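Long-range contact in enterobactin synthetase component F-related protein (Vibrio cholerae serotype O1, PDB 4OXI), which probably uses ATP to activate glycine as glycyl-adenylate, acting as an adenylation domain in a lipopolysaccharide modification pathway related to nonribosomal peptide synthesis: residues 338-350 with 373-385. Residues are numbered along the deposited sequence; the frame is centred on the assembly and turned at random.
With GAP (glycyl-adenosine-5'-phosphate), chain B.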
ATOM      1  N   GLN A 338       1.485 -10.323   5.165  1.00 27.90           N
ATOM      2  CA  GLN A 338       1.832 -11.739   5.075  1.00 26.74           C
ATOM      3  C   GLN A 338       1.623 -12.376   6.433  1.00 29.47           C
ATOM      4  O   GLN A 338       1.589 -11.673   7.451  1.00 28.04           O
ATOM      5  CB  GLN A 338       3.311 -11.920   4.726  1.00 28.97           C
ATOM      6  CG  GLN A 338       3.831 -10.958   3.712  1.00 35.56           C
ATOM      7  CD  GLN A 338       5.304 -11.141   3.449  1.00 39.21           C
ATOM      8  OE1 GLN A 338       6.126 -10.303   3.839  1.00 35.31           O
ATOM      9  NE2 GLN A 338       5.654 -12.243   2.779  1.00 36.06           N
ATOM     10  N   ALA A 339       1.521 -13.703   6.452  1.00 28.70           N
ATOM     11  CA  ALA A 339       1.383 -14.454   7.701  1.00 33.90           C
ATOM     12  C   ALA A 339       2.495 -14.096   8.675  1.00 34.93           C
ATOM     13  O   ALA A 339       3.684 -14.157   8.332  1.00 33.83           O
ATOM     14  CB  ALA A 339       1.368 -15.954   7.436  1.00 31.49           C
ATOM     15  N   LEU A 340       2.104 -13.676   9.877  1.00 31.76           N
ATOM     16  CA  LEU A 340       3.073 -13.332  10.915  1.00 33.37           C
ATOM     17  C   LEU A 340       3.347 -14.585  11.731  1.00 34.65           C
ATOM     18  O   LEU A 340       2.436 -15.144  12.345  1.00 35.68           O
ATOM     19  CB  LEU A 340       2.522 -12.220  11.812  1.00 27.38           C
ATOM     20  CG  LEU A 340       3.413 -11.726  12.948  1.00 30.74           C
ATOM     21  CD1 LEU A 340       4.738 -11.224  12.394  1.00 32.35           C
ATOM     22  CD2 LEU A 340       2.721 -10.628  13.736  1.00 28.36           C
ATOM     23  N   LEU A 341       4.585 -15.057  11.720  1.00 37.30           N
ATOM     24  CA  LEU A 341       4.904 -16.253  12.489  1.00 39.23           C
ATOM     25  C   LEU A 341       5.197 -15.919  13.942  1.00 36.39           C
ATOM     26  O   LEU A 341       5.796 -14.882  14.238  1.00 37.27           O
ATOM     27  CB  LEU A 341       6.064 -17.011  11.858  1.00 40.21           C
ATOM     28  CG  LEU A 341       5.529 -17.916  10.754  1.00 44.62           C
ATOM     29  CD1 LEU A 341       6.622 -18.719  10.127  1.00 47.37           C
ATOM     30  CD2 LEU A 341       4.497 -18.841  11.347  1.00 47.47           C
ATOM     31  N   HIS A 342       4.750 -16.792  14.842  1.00 36.99           N
ATOM     32  CA  HIS A 342       4.879 -16.553  16.268  1.00 37.14           C
ATOM     33  C   HIS A 342       6.324 -16.273  16.640  1.00 38.40           C
ATOM     34  O   HIS A 342       6.608 -15.303  17.359  1.00 38.83           O
ATOM     35  CB  HIS A 342       4.362 -17.738  17.081  1.00 40.38           C
ATOM     36  CG  HIS A 342       4.388 -17.495  18.556  1.00 39.17           C
ATOM     37  ND1 HIS A 342       3.302 -16.998  19.245  1.00 41.58           N
ATOM     38  CD2 HIS A 342       5.384 -17.629  19.465  1.00 34.76           C
ATOM     39  CE1 HIS A 342       3.621 -16.857  20.520  1.00 42.67           C
ATOM     40  NE2 HIS A 342       4.878 -17.232  20.679  1.00 42.19           N
ATOM     41  N   ASP A 343       7.228 -17.112  16.133  1.00 36.73           N
ATOM     42  CA  ASP A 343       8.654 -17.000  16.433  1.00 40.90           C
ATOM     43  C   ASP A 343       9.273 -15.695  15.926  1.00 38.77           C
ATOM     44  O   ASP A 343      10.187 -15.143  16.558  1.00 41.12           O
ATOM     45  CB  ASP A 343       9.423 -18.217  15.895  1.00 41.95           C
ATOM     46  CG  ASP A 343       9.062 -19.513  16.630  1.00 56.24           C
ATOM     47  OD1 ASP A 343       8.631 -19.438  17.809  1.00 50.21           O
ATOM     48  OD2 ASP A 343       9.207 -20.606  16.028  1.00 61.08           O
ATOM     49  N   LEU A 344       8.788 -15.201  14.790  1.00 34.83           N
ATOM     50  CA  LEU A 344       9.238 -13.900  14.301  1.00 33.90           C
ATOM     51  C   LEU A 344       8.725 -12.782  15.196  1.00 33.31           C
ATOM     52  O   LEU A 344       9.476 -11.887  15.586  1.00 33.20           O
ATOM     53  CB  LEU A 344       8.764 -13.660  12.873  1.00 35.55           C
ATOM     54  CG  LEU A 344       9.512 -14.376  11.759  1.00 35.69           C
ATOM     55  CD1 LEU A 344       9.070 -13.796  10.425  1.00 36.29           C
ATOM     56  CD2 LEU A 344      11.025 -14.252  11.950  1.00 34.56           C
ATOM     57  N   ALA A 345       7.439 -12.824  15.523  1.00 30.13           N
ATOM     58  CA  ALA A 345       6.876 -11.762  16.330  1.00 29.12           C
ATOM     59  C   ALA A 345       7.560 -11.760  17.694  1.00 35.45           C
ATOM     60  O   ALA A 345       7.794 -10.693  18.274  1.00 33.31           O
ATOM     61  CB  ALA A 345       5.378 -11.921  16.471  1.00 28.44           C
ATOM     62  N   GLU A 346       7.897 -12.949  18.196  1.00 35.34           N
ATOM     63  CA  GLU A 346       8.570 -13.055  19.495  1.00 35.19           C
ATOM     64  C   GLU A 346       9.945 -12.397  19.476  1.00 33.61           C
ATOM     65  O   GLU A 346      10.285 -11.632  20.382  1.00 33.50           O
ATOM     66  CB  GLU A 346       8.680 -14.512  19.962  1.00 34.72           C
ATOM     67  CG  GLU A 346       9.598 -14.722  21.177  1.00 39.98           C
ATOM     68  CD  GLU A 346       9.104 -14.040  22.458  1.00 45.38           C
ATOM     69  OE1 GLU A 346       7.916 -13.644  22.530  1.00 47.97           O
ATOM     70  OE2 GLU A 346       9.915 -13.903  23.403  1.00 49.00           O
ATOM     71  N   GLN A 347      10.724 -12.666  18.432  1.00 31.43           N
ATOM     72  CA  GLN A 347      12.051 -12.075  18.339  1.00 32.52           C
ATOM     73  C   GLN A 347      12.001 -10.555  18.175  1.00 36.67           C
ATOM     74  O   GLN A 347      12.864  -9.845  18.685  1.00 33.40           O
ATOM     75  CB  GLN A 347      12.856 -12.735  17.222  1.00 36.23           C
ATOM     76  CG  GLN A 347      13.357 -14.121  17.602  1.00 35.30           C
ATOM     77  CD  GLN A 347      13.951 -14.868  16.430  1.00 45.66           C
ATOM     78  OE1 GLN A 347      13.230 -15.510  15.658  1.00 47.55           O
ATOM     79  NE2 GLN A 347      15.269 -14.796  16.286  1.00 46.90           N
ATOM     80  N   TRP A 348      10.988 -10.046  17.479  1.00 34.74           N
ATOM     81  CA  TRP A 348      10.883  -8.604  17.324  1.00 30.42           C
ATOM     82  C   TRP A 348      10.469  -8.001  18.660  1.00 30.73           C
ATOM     83  O   TRP A 348      11.004  -6.967  19.068  1.00 29.78           O
ATOM     84  CB  TRP A 348       9.890  -8.228  16.213  1.00 26.82           C
ATOM     85  CG  TRP A 348       9.850  -6.742  15.908  1.00 23.91           C
ATOM     86  CD1 TRP A 348       9.066  -5.802  16.507  1.00 24.41           C
ATOM     87  CD2 TRP A 348      10.628  -6.046  14.924  1.00 25.90           C
ATOM     88  NE1 TRP A 348       9.302  -4.556  15.953  1.00 25.66           N
ATOM     89  CE2 TRP A 348      10.259  -4.683  14.978  1.00 25.07           C
ATOM     90  CE3 TRP A 348      11.596  -6.446  13.992  1.00 28.00           C
ATOM     91  CZ2 TRP A 348      10.827  -3.717  14.143  1.00 25.12           C
ATOM     92  CZ3 TRP A 348      12.167  -5.483  13.165  1.00 28.13           C
ATOM     93  CH2 TRP A 348      11.779  -4.137  13.247  1.00 28.66           C
ATOM     94  N   GLN A 349       9.535  -8.655  19.350  1.00 29.87           N
ATOM     95  CA  GLN A 349       9.062  -8.140  20.636  1.00 31.75           C
ATOM     96  C   GLN A 349      10.151  -8.150  21.726  1.00 36.22           C
ATOM     97  O   GLN A 349      10.177  -7.271  22.591  1.00 35.73           O
ATOM     98  CB  GLN A 349       7.803  -8.882  21.110  1.00 31.57           C
ATOM     99  CG  GLN A 349       7.256  -8.343  22.440  1.00 32.83           C
ATOM    100  CD  GLN A 349       5.780  -8.628  22.628  1.00 34.38           C
ATOM    101  OE1 GLN A 349       5.385  -9.754  22.960  1.00 38.81           O
ATOM    102  NE2 GLN A 349       4.948  -7.610  22.413  1.00 31.05           N
ATOM    103  N   GLN A 350      11.055  -9.126  21.679  1.00 37.56           N
ATOM    104  CA  GLN A 350      12.177  -9.142  22.621  1.00 36.99           C
ATOM    105  C   GLN A 350      13.092  -7.946  22.405  1.00 35.12           C
ATOM    106  O   GLN A 350      13.670  -7.418  23.357  1.00 37.78           O
ATOM    107  CB  GLN A 350      12.971 -10.447  22.523  1.00 33.59           C
ATOM    108  CG  GLN A 350      12.321 -11.622  23.261  1.00 41.08           C
ATOM    109  CD  GLN A 350      12.112 -11.341  24.747  1.00 49.95           C
ATOM    110  OE1 GLN A 350      13.070 -11.335  25.530  1.00 57.96           O
ATOM    111  NE2 GLN A 350      10.860 -11.094  25.141  1.00 48.91           N
ATOM    112  N   ARG A 373      -3.449  -8.110  18.889  1.00 30.30           N
ATOM    113  CA  ARG A 373      -2.229  -7.896  19.674  1.00 30.54           C
ATOM    114  C   ARG A 373      -1.508  -9.219  19.902  1.00 33.03           C
ATOM    115  O   ARG A 373      -2.093 -10.180  20.415  1.00 35.84           O
ATOM    116  CB  ARG A 373      -2.520  -7.247  21.024  1.00 33.14           C
ATOM    117  CG  ARG A 373      -3.127  -5.877  20.923  1.00 39.22           C
ATOM    118  CD  ARG A 373      -3.221  -5.193  22.296  1.00 47.27           C
ATOM    119  NE  ARG A 373      -4.035  -3.985  22.187  1.00 52.87           N
ATOM    120  CZ  ARG A 373      -5.365  -3.991  22.097  1.00 53.40           C
ATOM    121  NH1 ARG A 373      -6.027  -2.843  21.985  1.00 55.47           N
ATOM    122  NH2 ARG A 373      -6.037  -5.145  22.116  1.00 53.37           N
ATOM    123  N   PHE A 374      -0.238  -9.264  19.517  1.00 28.06           N
ATOM    124  CA  PHE A 374       0.565 -10.450  19.702  1.00 26.86           C
ATOM    125  C   PHE A 374       0.641 -10.796  21.193  1.00 31.65           C
ATOM    126  O   PHE A 374       0.968  -9.943  22.021  1.00 34.37           O
ATOM    127  CB  PHE A 374       1.963 -10.209  19.153  1.00 23.95           C
ATOM    128  CG  PHE A 374       2.927 -11.301  19.460  1.00 28.46           C
ATOM    129  CD1 PHE A 374       2.771 -12.557  18.904  1.00 32.16           C
ATOM    130  CD2 PHE A 374       4.005 -11.073  20.309  1.00 31.81           C
ATOM    131  CE1 PHE A 374       3.681 -13.578  19.185  1.00 30.94           C
ATOM    132  CE2 PHE A 374       4.918 -12.081  20.598  1.00 32.97           C
ATOM    133  CZ  PHE A 374       4.760 -13.333  20.031  1.00 33.16           C
ATOM    134  N   VAL A 375       0.320 -12.048  21.509  1.00 31.89           N
ATOM    135  CA  VAL A 375       0.389 -12.581  22.867  1.00 38.00           C
ATOM    136  C   VAL A 375       1.513 -13.605  22.915  1.00 38.90           C
ATOM    137  O   VAL A 375       1.408 -14.674  22.312  1.00 41.10           O
ATOM    138  CB  VAL A 375      -0.934 -13.288  23.246  1.00 41.50           C
ATOM    139  CG1 VAL A 375      -0.867 -13.835  24.663  1.00 44.51           C
ATOM    140  CG2 VAL A 375      -2.136 -12.341  23.084  1.00 35.58           C
ATOM    141  N   ALA A 376       2.597 -13.277  23.611  1.00 38.10           N
ATOM    142  CA  ALA A 376       3.739 -14.185  23.741  1.00 43.67           C
ATOM    143  C   ALA A 376       3.355 -15.565  24.295  1.00 49.83           C
ATOM    144  O   ALA A 376       3.956 -16.581  23.939  1.00 46.96           O
ATOM    145  CB  ALA A 376       4.806 -13.552  24.619  1.00 44.23           C
ATOM    146  N   HIS A 377       2.349 -15.589  25.164  1.00 50.49           N
ATOM    147  CA  HIS A 377       1.947 -16.813  25.857  1.00 60.38           C
ATOM    148  C   HIS A 377       0.710 -17.469  25.241  1.00 60.64           C
ATOM    149  O   HIS A 377      -0.228 -17.827  25.960  1.00 58.65           O
ATOM    150  CB  HIS A 377       1.665 -16.506  27.332  1.00 58.65           C
ATOM    151  CG  HIS A 377       2.808 -15.845  28.039  1.00 65.20           C
ATOM    152  ND1 HIS A 377       4.038 -16.451  28.195  1.00 69.10           N
ATOM    153  CD2 HIS A 377       2.908 -14.629  28.629  1.00 65.29           C
ATOM    154  CE1 HIS A 377       4.846 -15.638  28.853  1.00 64.94           C
ATOM    155  NE2 HIS A 377       4.186 -14.527  29.130  1.00 70.35           N
ATOM    156  N   SER A 378       0.703 -17.621  23.919  1.00 56.88           N
ATOM    157  CA  SER A 378      -0.455 -18.190  23.238  1.00 58.31           C
ATOM    158  C   SER A 378      -0.192 -19.651  22.938  1.00 50.74           C
ATOM    159  O   SER A 378      -1.123 -20.436  22.782  1.00 57.42           O
ATOM    160  CB  SER A 378      -0.732 -17.455  21.923  1.00 53.05           C
ATOM    161  OG  SER A 378       0.183 -17.875  20.920  1.00 49.61           O
ATOM    162  N   GLY A 379       1.086 -19.999  22.846  1.00 49.70           N
ATOM    163  CA  GLY A 379       1.488 -21.333  22.452  1.00 48.64           C
ATOM    164  C   GLY A 379       0.932 -21.764  21.105  1.00 55.80           C
ATOM    165  O   GLY A 379       0.548 -22.922  20.952  1.00 56.82           O
ATOM    166  N   MET A 380       0.874 -20.840  20.141  1.00 50.15           N
ATOM    167  CA  MET A 380       0.452 -21.160  18.770  1.00 45.51           C
ATOM    168  C   MET A 380       1.616 -20.957  17.806  1.00 44.89           C
ATOM    169  O   MET A 380       2.570 -20.251  18.126  1.00 43.89           O
ATOM    170  CB  MET A 380      -0.723 -20.276  18.329  1.00 46.49           C
ATOM    171  CG  MET A 380      -1.888 -20.211  19.301  1.00 52.05           C
ATOM    172  SD  MET A 380      -3.148 -19.002  18.813  1.00 61.30           S
ATOM    173  CE  MET A 380      -3.605 -19.626  17.204  1.00 45.48           C
ATOM    174  N   ALA A 381       1.539 -21.550  16.617  1.00 41.99           N
ATOM    175  CA  ALA A 381       2.634 -21.420  15.650  1.00 43.59           C
ATOM    176  C   ALA A 381       2.581 -20.127  14.823  1.00 41.99           C
ATOM    177  O   ALA A 381       3.604 -19.664  14.300  1.00 41.18           O
ATOM    178  CB  ALA A 381       2.672 -22.622  14.737  1.00 47.31           C
ATOM    179  N   SER A 382       1.388 -19.557  14.687  1.00 43.61           N
ATOM    180  CA  SER A 382       1.224 -18.304  13.950  1.00 43.85           C
ATOM    181  C   SER A 382       0.425 -17.320  14.787  1.00 36.72           C
ATOM    182  O   SER A 382      -0.281 -17.710  15.721  1.00 43.63           O
ATOM    183  CB  SER A 382       0.475 -18.550  12.649  1.00 43.33           C
ATOM    184  OG  SER A 382      -0.814 -19.062  12.944  1.00 48.14           O
ATOM    185  N   VAL A 383       0.536 -16.044  14.449  1.00 32.58           N
ATOM    186  CA  VAL A 383      -0.238 -15.010  15.114  1.00 28.50           C
ATOM    187  C   VAL A 383      -1.561 -14.880  14.381  1.00 28.83           C
ATOM    188  O   VAL A 383      -1.586 -14.745  13.152  1.00 31.45           O
ATOM    189  CB  VAL A 383       0.516 -13.675  15.097  1.00 29.24           C
ATOM    190  CG1 VAL A 383      -0.274 -12.592  15.814  1.00 25.67           C
ATOM    191  CG2 VAL A 383       1.897 -13.841  15.718  1.00 28.56           C
ATOM    192  N   PRO A 384      -2.672 -14.951  15.122  1.00 27.05           N
ATOM    193  CA  PRO A 384      -4.006 -14.749  14.535  1.00 29.44           C
ATOM    194  C   PRO A 384      -4.102 -13.389  13.839  1.00 29.91           C
ATOM    195  O   PRO A 384      -3.381 -12.470  14.227  1.00 28.40           O
ATOM    196  CB  PRO A 384      -4.931 -14.745  15.757  1.00 30.27           C
ATOM    197  CG  PRO A 384      -4.167 -15.532  16.827  1.00 30.59           C
ATOM    198  CD  PRO A 384      -2.713 -15.289  16.559  1.00 29.94           C
ATOM    199  N   ILE A 385      -4.973 -13.257  12.841  1.00 28.90           N
ATOM    200  CA  ILE A 385      -5.243 -11.939  12.258  1.00 26.72           C
ATOM    201  C   ILE A 385      -6.300 -11.210  13.093  1.00 28.83           C
ATOM    202  O   ILE A 385      -6.530 -10.011  12.925  1.00 26.59           O
ATOM    203  CB  ILE A 385      -5.672 -12.017  10.776  1.00 22.30           C
ATOM    204  CG1 ILE A 385      -6.832 -12.993  10.574  1.00 27.16           C
ATOM    205  CG2 ILE A 385      -4.501 -12.450   9.903  1.00 23.60           C
ATOM    206  CD1 ILE A 385      -7.470 -12.886   9.152  1.00 23.64           C
TER
HETATM  207  N   GAP B 601      -3.355  -3.583   2.711  1.00 26.37           N
HETATM  208  CA  GAP B 601      -2.263  -4.437   3.263  1.00 32.47           C
HETATM  209  C   GAP B 601      -1.895  -5.442   2.188  1.00 40.11           C
HETATM  210  O   GAP B 601      -1.006  -6.261   2.329  1.00 44.62           O
HETATM  211  PA  GAP B 601      -2.471  -6.288  -0.364  1.00 30.14           P
HETATM  212  O1A GAP B 601      -3.748  -6.049  -1.130  1.00 28.01           O
HETATM  213  O2A GAP B 601      -1.121  -5.998  -0.997  1.00 34.80           O
HETATM  214  O3A GAP B 601      -2.667  -5.404   0.959  1.00 30.94           O
HETATM  215  C5' GAP B 601      -3.752  -8.352   0.625  1.00 27.31           C
HETATM  216  O5' GAP B 601      -2.523  -7.818   0.130  1.00 32.16           O
HETATM  217  C4' GAP B 601      -3.550  -9.816   0.958  1.00 26.73           C
HETATM  218  O4' GAP B 601      -2.394  -9.958   1.787  1.00 30.58           O
HETATM  219  C3' GAP B 601      -4.664 -10.395   1.801  1.00 27.56           C
HETATM  220  O3' GAP B 601      -5.763 -10.808   0.990  1.00 26.99           O
HETATM  221  C2' GAP B 601      -3.965 -11.549   2.500  1.00 28.06           C
HETATM  222  O2' GAP B 601      -3.796 -12.638   1.606  1.00 23.13           O
HETATM  223  C1' GAP B 601      -2.558 -11.046   2.696  1.00 26.93           C
HETATM  224  N9  GAP B 601      -2.408 -10.536   4.077  1.00 26.75           N
HETATM  225  C8  GAP B 601      -2.509  -9.247   4.452  1.00 24.07           C
HETATM  226  N7  GAP B 601      -2.302  -9.108   5.786  1.00 23.89           N
HETATM  227  C5  GAP B 601      -2.076 -10.343   6.284  1.00 24.59           C
HETATM  228  C6  GAP B 601      -1.804 -10.911   7.621  1.00 23.82           C
HETATM  229  N6  GAP B 601      -1.706 -10.106   8.713  1.00 23.60           N
HETATM  230  N1  GAP B 601      -1.637 -12.252   7.705  1.00 28.61           N
HETATM  231  C2  GAP B 601      -1.720 -13.060   6.622  1.00 28.26           C
HETATM  232  N3  GAP B 601      -1.966 -12.604   5.379  1.00 26.95           N
HETATM  233  C4  GAP B 601      -2.144 -11.280   5.152  1.00 23.82           C
HETATM  234  O   HOH W   1      -0.806 -13.295  10.292  1.00 35.47           O
HETATM  235  O   HOH W   2       0.611 -16.496  18.598  1.00 37.97           O
HETATM  236  O   HOH W   3       2.189  -7.331  21.838  1.00 30.40           O
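H342, A345 and Q349 of helix 342-352 pack on F374 in a helix-on-loop contact; the loop joins the last two strands, 370-373 and 387-388, of a mixed five-stranded sheet, and the helix links two of its inner strands. Two backbone hydrogen bonds tie the start of the helix to the returning limb of the loop. V383 N donates to L340 O at 3.0 Å, almost straight at 176°. H342 N donates to A381 O at 3.1 Å, from above the carbonyl plane. Between them L341 and S382 form a single beta bridge, with L341 at the N-cap position. L340 CG rests against V383 CG2 at 3.8 Å, the two side chains running alongside each other.

F374 is the main side chain of the loop. Its CG is anti to the backbone N (chi1 172°), which carries the ring against the helix. A345 CB sits over the centre of one ring face, a CH-pi contact 3.6 Å from the centroid. The H342 and F374 ring planes are inclined at 55°, and F374 CE1 lies over one imidazole face. Q349 OE1 comes to the phenyl edge, 3.3 Å from F374 CD2.

In this AMP-binding fold, strand 332-336 leads through Q338 and A339 into the helix. Both residues line the glycyl-adenosine-5'-phosphate pocket, as does I385 at the far end of the loop. I385 CG2 lies 3.6 Å from N1 of the adenine.

A water links H342 ND1, S378 OG and S382 O. S378 OG also accepts from M380 N in an ST turn. Another water takes a hydrogen bond from Q349 NE2 and donates to F374 O; the same NE2 is hydrogen-bonded to Q354 O.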